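Quinoline 2-oxidoreductase small subunit (Pseudomonas putida, PDB 1T3Q) carries the two [2Fe-2S] clusters of a molybdenum hydroxylase acting on quinoline, and probably relays electrons between the molybdenum centre and FAD. Local coordinates at residues E49-G62 against C68-T82. Numbering follows the deposited sequence.
Sequences EQGVCGSCTILIDG and CLTLAVQAEGCSIET. With FES (Fe2/s2 (inorganic) cluster), chain H; FAD (flavin-adenine dinucleotide), chain R.
Cys56 and Cys68 converge from the two segments on one iron atom, and the pair illustrates how a metal site can be built where two chain segments meet. Cys56 SG binds the cluster iron FE2 at 2.3 Å and Cys68 SG binds it at 2.4 Å. Both thiolates sit between their own backbone N and carbonyl carbon (chi1 69° and 72°), which turns each sulfur onto the iron. The backbone N of Cys68 also donates to Cys56 SG, 3.4 Å away, a bond that would probably temper the negative charge on that sulfur. Cys53, with Cys48, holds the other iron.

Beside the cluster, Leu69 lies over the backbone of Gly51. Its CD1 branch rests 3.5 Å from Gly51 CA and equally close to the C8M methyl of FAD, while CD2 points to the carbonyl of Glu49. The close approach of CD1 depends on Gly51 having no CB. An alanine in place of Leu69 would lose both branches, and is likely to open a gap beside Gly51 and take away one of the flavin methyl's packing partners.

Farther along, strands 57-60 and 79-81 pair antiparallel. Leu59 and Glu81 exchange backbone bonds; on that face the two side chains cross obliquely, Leu59 CD1 lying nearest Glu81 OE1, whose companion OE2 forms a salt bridge with Arg119. On the other face Ile60 sets CG2, anti to its backbone N, against Cys78 CB at 3.8 Å, and Ile58 CD1 meets Ile80 CG2. Asp61 closes the strand end: Asp61 N donates to Ser79 O (2.7 Å), and its OD1 takes Ser79 N from above the carboxylate plane.

Cluster loop and strand pair are parts of a plant-type [2Fe-2S] ferredoxin domain, whose mixed sheet carries helix 31-39 on the Ile58 and Ile60 face, here with its cluster loop against the FAD held by the medium subunit.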
loop_
_atom_site.group_PDB
_atom_site.type_symbol
_atom_site.label_atom_id
_atom_site.label_comp_id
_atom_site.label_asym_id
_atom_site.label_seq_id
_atom_site.Cartn_x
_atom_site.Cartn_y
_atom_site.Cartn_z
ATOM N N GLU A 49 -13.851 23.610 -6.947
ATOM C CA GLU A 49 -14.054 24.348 -5.697
ATOM C C GLU A 49 -14.648 25.740 -5.922
ATOM O O GLU A 49 -14.455 26.656 -5.114
ATOM C CB GLU A 49 -12.730 24.445 -4.917
ATOM C CG GLU A 49 -12.317 23.112 -4.293
ATOM C CD GLU A 49 -10.938 23.122 -3.647
ATOM O OE1 GLU A 49 -10.850 22.849 -2.430
ATOM O OE2 GLU A 49 -9.942 23.387 -4.355
ATOM N N GLN A 50 -15.382 25.886 -7.023
ATOM C CA GLN A 50 -16.025 27.150 -7.380
ATOM C C GLN A 50 -17.511 26.961 -7.674
ATOM O O GLN A 50 -18.188 27.897 -8.094
ATOM C CB GLN A 50 -15.345 27.772 -8.604
ATOM C CG GLN A 50 -14.024 28.446 -8.303
ATOM C CD GLN A 50 -14.196 29.732 -7.513
ATOM O OE1 GLN A 50 -14.805 30.694 -7.989
ATOM N NE2 GLN A 50 -13.658 29.756 -6.299
ATOM N N GLY A 51 -18.002 25.741 -7.471
ATOM C CA GLY A 51 -19.407 25.453 -7.700
ATOM C C GLY A 51 -19.806 25.192 -9.140
ATOM O O GLY A 51 -20.974 24.920 -9.416
ATOM N N VAL A 52 -18.842 25.246 -10.057
ATOM C CA VAL A 52 -19.135 25.053 -11.471
ATOM C C VAL A 52 -19.184 23.622 -12.020
ATOM O O VAL A 52 -20.135 23.261 -12.716
ATOM C CB VAL A 52 -18.133 25.851 -12.358
ATOM C CG1 VAL A 52 -18.474 25.658 -13.835
ATOM C CG2 VAL A 52 -18.168 27.337 -11.995
ATOM N N CYS A 53 -18.182 22.804 -11.710
ATOM C CA CYS A 53 -18.133 21.461 -12.284
ATOM C C CYS A 53 -19.163 20.451 -11.802
ATOM O O CYS A 53 -19.550 19.560 -12.558
ATOM C CB CYS A 53 -16.732 20.872 -12.140
ATOM S SG CYS A 53 -16.302 20.309 -10.518
ATOM N N GLY A 54 -19.596 20.580 -10.553
ATOM C CA GLY A 54 -20.597 19.663 -10.028
ATOM C C GLY A 54 -20.074 18.324 -9.545
ATOM O O GLY A 54 -20.854 17.485 -9.096
ATOM N N SER A 55 -18.762 18.113 -9.607
ATOM C CA SER A 55 -18.186 16.840 -9.177
ATOM C C SER A 55 -18.365 16.529 -7.691
ATOM O O SER A 55 -18.296 15.368 -7.293
ATOM C CB SER A 55 -16.688 16.789 -9.505
ATOM O OG SER A 55 -15.958 17.615 -8.616
ATOM N N CYS A 56 -18.576 17.565 -6.881
ATOM C CA CYS A 56 -18.739 17.418 -5.433
ATOM C C CYS A 56 -20.207 17.416 -5.034
ATOM O O CYS A 56 -20.528 17.512 -3.850
ATOM C CB CYS A 56 -18.084 18.592 -4.703
ATOM S SG CYS A 56 -18.991 20.129 -4.993
ATOM N N THR A 57 -21.091 17.323 -6.016
ATOM C CA THR A 57 -22.521 17.342 -5.735
ATOM C C THR A 57 -22.969 16.167 -4.876
ATOM O O THR A 57 -22.683 15.010 -5.191
ATOM C CB THR A 57 -23.336 17.354 -7.048
ATOM O OG1 THR A 57 -22.944 18.485 -7.840
ATOM C CG2 THR A 57 -24.841 17.456 -6.752
ATOM N N ILE A 58 -23.659 16.473 -3.780
ATOM C CA ILE A 58 -24.181 15.449 -2.879
ATOM C C ILE A 58 -25.613 15.835 -2.528
ATOM O O ILE A 58 -26.083 16.894 -2.922
ATOM C CB ILE A 58 -23.363 15.360 -1.571
ATOM C CG1 ILE A 58 -23.389 16.707 -0.844
ATOM C CG2 ILE A 58 -21.933 14.920 -1.876
ATOM C CD1 ILE A 58 -22.677 16.699 0.493
ATOM N N LEU A 59 -26.316 14.975 -1.807
ATOM C CA LEU A 59 -27.683 15.306 -1.422
ATOM C C LEU A 59 -27.707 15.654 0.059
ATOM O O LEU A 59 -27.201 14.899 0.895
ATOM C CB LEU A 59 -28.633 14.132 -1.686
ATOM C CG LEU A 59 -28.763 13.627 -3.128
ATOM C CD1 LEU A 59 -29.750 12.461 -3.174
ATOM C CD2 LEU A 59 -29.239 14.745 -4.029
ATOM N N ILE A 60 -28.271 16.814 0.371
ATOM C CA ILE A 60 -28.403 17.263 1.748
ATOM C C ILE A 60 -29.905 17.411 1.983
ATOM O O ILE A 60 -30.575 18.235 1.347
ATOM C CB ILE A 60 -27.661 18.596 1.978
ATOM C CG1 ILE A 60 -26.155 18.372 1.771
ATOM C CG2 ILE A 60 -27.923 19.109 3.389
ATOM C CD1 ILE A 60 -25.285 19.571 2.093
ATOM N N ASP A 61 -30.425 16.582 2.881
ATOM C CA ASP A 61 -31.849 16.558 3.182
ATOM C C ASP A 61 -32.614 16.327 1.887
ATOM O O ASP A 61 -33.638 16.956 1.627
ATOM C CB ASP A 61 -32.286 17.856 3.856
ATOM C CG ASP A 61 -31.593 18.072 5.183
ATOM O OD1 ASP A 61 -31.373 17.075 5.905
ATOM O OD2 ASP A 61 -31.272 19.232 5.512
ATOM N N GLY A 62 -32.074 15.428 1.067
ATOM C CA GLY A 62 -32.692 15.076 -0.199
ATOM C C GLY A 62 -32.465 15.995 -1.382
ATOM O O GLY A 62 -32.870 15.667 -2.497
ATOM N N CYS A 68 -18.521 21.718 -2.036
ATOM C CA CYS A 68 -17.340 22.578 -1.976
ATOM C C CYS A 68 -17.764 24.004 -1.616
ATOM O O CYS A 68 -16.934 24.827 -1.218
ATOM C CB CYS A 68 -16.600 22.586 -3.315
ATOM S SG CYS A 68 -17.421 23.465 -4.636
ATOM N N LEU A 69 -19.058 24.292 -1.771
ATOM C CA LEU A 69 -19.586 25.611 -1.446
ATOM C C LEU A 69 -20.502 25.563 -0.221
ATOM O O LEU A 69 -21.386 26.406 -0.050
ATOM C CB LEU A 69 -20.335 26.206 -2.641
ATOM C CG LEU A 69 -19.497 26.476 -3.897
ATOM C CD1 LEU A 69 -20.309 27.339 -4.838
ATOM C CD2 LEU A 69 -18.185 27.189 -3.540
ATOM N N THR A 70 -20.282 24.558 0.617
ATOM C CA THR A 70 -21.027 24.390 1.860
ATOM C C THR A 70 -19.966 24.232 2.938
ATOM O O THR A 70 -19.083 23.393 2.804
ATOM C CB THR A 70 -21.896 23.106 1.855
ATOM O OG1 THR A 70 -22.844 23.157 0.779
ATOM C CG2 THR A 70 -22.648 22.974 3.184
ATOM N N LEU A 71 -20.015 25.037 3.998
ATOM C CA LEU A 71 -19.017 24.877 5.051
ATOM C C LEU A 71 -19.313 23.549 5.736
ATOM O O LEU A 71 -20.479 23.159 5.874
ATOM C CB LEU A 71 -19.102 26.012 6.085
ATOM C CG LEU A 71 -18.882 27.465 5.642
ATOM C CD1 LEU A 71 -18.978 28.376 6.860
ATOM C CD2 LEU A 71 -17.512 27.619 4.989
ATOM N N ALA A 72 -18.271 22.849 6.163
ATOM C CA ALA A 72 -18.479 21.584 6.843
ATOM C C ALA A 72 -19.345 21.831 8.076
ATOM O O ALA A 72 -20.199 21.012 8.414
ATOM C CB ALA A 72 -17.134 20.971 7.248
ATOM N N VAL A 73 -19.139 22.963 8.746
ATOM C CA VAL A 73 -19.934 23.261 9.934
ATOM C C VAL A 73 -21.414 23.487 9.611
ATOM O O VAL A 73 -22.262 23.410 10.497
ATOM C CB VAL A 73 -19.384 24.483 10.726
ATOM C CG1 VAL A 73 -18.000 24.167 11.258
ATOM C CG2 VAL A 73 -19.361 25.731 9.856
ATOM N N GLN A 74 -21.732 23.747 8.346
ATOM C CA GLN A 74 -23.127 23.952 7.964
ATOM C C GLN A 74 -23.854 22.628 7.760
ATOM O O GLN A 74 -25.022 22.605 7.379
ATOM C CB GLN A 74 -23.223 24.811 6.702
ATOM C CG GLN A 74 -22.814 26.258 6.946
ATOM C CD GLN A 74 -22.832 27.104 5.694
ATOM O OE1 GLN A 74 -22.198 26.769 4.698
ATOM N NE2 GLN A 74 -23.555 28.215 5.740
ATOM N N ALA A 75 -23.167 21.523 8.031
ATOM C CA ALA A 75 -23.783 20.208 7.887
ATOM C C ALA A 75 -24.550 19.863 9.160
ATOM O O ALA A 75 -25.311 18.893 9.197
ATOM C CB ALA A 75 -22.719 19.152 7.623
ATOM N N GLU A 76 -24.342 20.665 10.202
ATOM C CA GLU A 76 -24.998 20.442 11.484
ATOM C C GLU A 76 -26.499 20.244 11.335
ATOM O O GLU A 76 -27.189 21.062 10.723
ATOM C CB GLU A 76 -24.736 21.619 12.430
ATOM C CG GLU A 76 -25.487 21.525 13.765
ATOM C CD GLU A 76 -24.935 20.435 14.676
ATOM O OE1 GLU A 76 -25.680 19.958 15.558
ATOM O OE2 GLU A 76 -23.752 20.065 14.520
ATOM N N GLY A 77 -26.994 19.152 11.904
ATOM C CA GLY A 77 -28.418 18.863 11.851
ATOM C C GLY A 77 -28.962 18.437 10.503
ATOM O O GLY A 77 -30.180 18.345 10.331
ATOM N N CYS A 78 -28.078 18.168 9.548
ATOM C CA CYS A 78 -28.511 17.758 8.215
ATOM C C CYS A 78 -28.322 16.268 7.953
ATOM O O CYS A 78 -27.539 15.595 8.627
ATOM C CB CYS A 78 -27.748 18.542 7.145
ATOM S SG CYS A 78 -28.017 20.328 7.183
ATOM N N SER A 79 -29.062 15.761 6.971
ATOM C CA SER A 79 -28.967 14.367 6.570
ATOM C C SER A 79 -28.254 14.373 5.219
ATOM O O SER A 79 -28.790 14.859 4.223
ATOM C CB SER A 79 -30.359 13.753 6.423
ATOM O OG SER A 79 -30.271 12.430 5.925
ATOM N N ILE A 80 -27.041 13.835 5.200
ATOM C CA ILE A 80 -26.216 13.808 3.996
ATOM C C ILE A 80 -26.134 12.439 3.333
ATOM O O ILE A 80 -26.017 11.414 4.006
ATOM C CB ILE A 80 -24.786 14.271 4.332
ATOM C CG1 ILE A 80 -24.819 15.719 4.827
ATOM C CG2 ILE A 80 -23.885 14.112 3.115
ATOM C CD1 ILE A 80 -23.496 16.205 5.397
ATOM N N GLU A 81 -26.184 12.438 2.003
ATOM C CA GLU A 81 -26.092 11.214 1.225
ATOM C C GLU A 81 -24.962 11.342 0.211
ATOM O O GLU A 81 -25.014 12.198 -0.670
ATOM C CB GLU A 81 -27.396 10.955 0.469
ATOM C CG GLU A 81 -28.553 10.494 1.325
ATOM C CD GLU A 81 -29.832 10.404 0.521
ATOM O OE1 GLU A 81 -30.499 11.446 0.343
ATOM O OE2 GLU A 81 -30.160 9.295 0.051
ATOM N N THR A 82 -23.939 10.503 0.343
ATOM C CA THR A 82 -22.825 10.524 -0.601
ATOM C C THR A 82 -22.953 9.285 -1.488
ATOM O O THR A 82 -23.774 8.397 -1.220
ATOM C CB THR A 82 -21.457 10.504 0.111
ATOM O OG1 THR A 82 -21.293 9.266 0.813
ATOM C CG2 THR A 82 -21.356 11.664 1.100
HETATM FE FE1 FES H . -16.582 21.751 -8.702
HETATM FE FE2 FES H . -17.702 21.653 -6.223
HETATM S S1 FES H . -18.706 22.315 -7.994
HETATM S S2 FES H . -15.612 20.954 -6.861
HETATM P PA FAD R . -23.804 34.269 0.225
HETATM O O1A FAD R . -22.824 33.823 -0.802
HETATM O O2A FAD R . -23.749 33.737 1.453
HETATM O O5B FAD R . -23.313 35.698 0.364
HETATM C C5B FAD R . -23.612 36.800 -0.553
HETATM C C4B FAD R . -23.026 38.148 0.047
HETATM O O4B FAD R . -24.168 38.833 0.699
HETATM C C3B FAD R . -21.908 38.104 1.144
HETATM O O3B FAD R . -21.057 39.208 1.062
HETATM C C2B FAD R . -22.748 38.043 2.456
HETATM O O2B FAD R . -22.054 38.568 3.561
HETATM C C1B FAD R . -23.889 38.962 2.135
HETATM N N9A FAD R . -25.169 38.602 2.745
HETATM C C8A FAD R . -25.877 37.430 2.571
HETATM N N7A FAD R . -27.108 37.484 3.077
HETATM C C5A FAD R . -27.205 38.742 3.625
HETATM C C6A FAD R . -28.321 39.454 4.324
HETATM N N6A FAD R . -29.488 38.920 4.587
HETATM N N1A FAD R . -28.028 40.753 4.722
HETATM C C2A FAD R . -26.811 41.351 4.473
HETATM N N3A FAD R . -25.739 40.780 3.853
HETATM C C4A FAD R . -25.960 39.454 3.495
HETATM N N1 FAD R . -26.525 34.302 -9.535
HETATM C C2 FAD R . -27.321 34.851 -10.457
HETATM O O2 FAD R . -27.874 35.907 -10.278
HETATM N N3 FAD R . -27.407 34.314 -11.786
HETATM C C4 FAD R . -26.605 33.256 -12.206
HETATM O O4 FAD R . -26.692 32.869 -13.349
HETATM C C4X FAD R . -25.667 32.695 -11.228
HETATM N N5 FAD R . -24.842 31.652 -11.573
HETATM C C5X FAD R . -24.052 31.089 -10.588
HETATM C C6 FAD R . -23.194 30.005 -10.967
HETATM C C7 FAD R . -22.366 29.373 -10.039
HETATM C C7M FAD R . -21.456 28.256 -10.500
HETATM C C8 FAD R . -22.382 29.806 -8.621
HETATM C C8M FAD R . -21.516 29.164 -7.563
HETATM C C9 FAD R . -23.244 30.863 -8.225
HETATM C C9A FAD R . -24.067 31.519 -9.194
HETATM N N10 FAD R . -24.965 32.634 -8.881
HETATM C C10 FAD R . -25.712 33.237 -9.847
HETATM C "C1'" FAD R . -24.902 33.219 -7.514
HETATM C "C2'" FAD R . -26.091 32.785 -6.608
HETATM O "O2'" FAD R . -27.280 33.465 -7.025
HETATM C "C3'" FAD R . -25.685 33.159 -5.180
HETATM O "O3'" FAD R . -26.381 32.247 -4.319
HETATM C "C4'" FAD R . -26.058 34.615 -4.791
HETATM O "O4'" FAD R . -25.425 35.562 -5.657
HETATM C "C5'" FAD R . -25.570 34.826 -3.385
HETATM O "O5'" FAD R . -26.639 34.316 -2.381
HETATM P P FAD R . -26.198 33.474 -1.214
HETATM O O1P FAD R . -27.476 33.205 -0.411
HETATM O O2P FAD R . -25.441 32.370 -1.582
HETATM O O3P FAD R . -25.326 34.312 -0.373
HETATM O O HOH W 1 -14.482 26.096 -2.338
HETATM O O HOH W 2 -31.580 19.979 8.136
HETATM O O HOH W 3 -29.927 13.741 1.712
#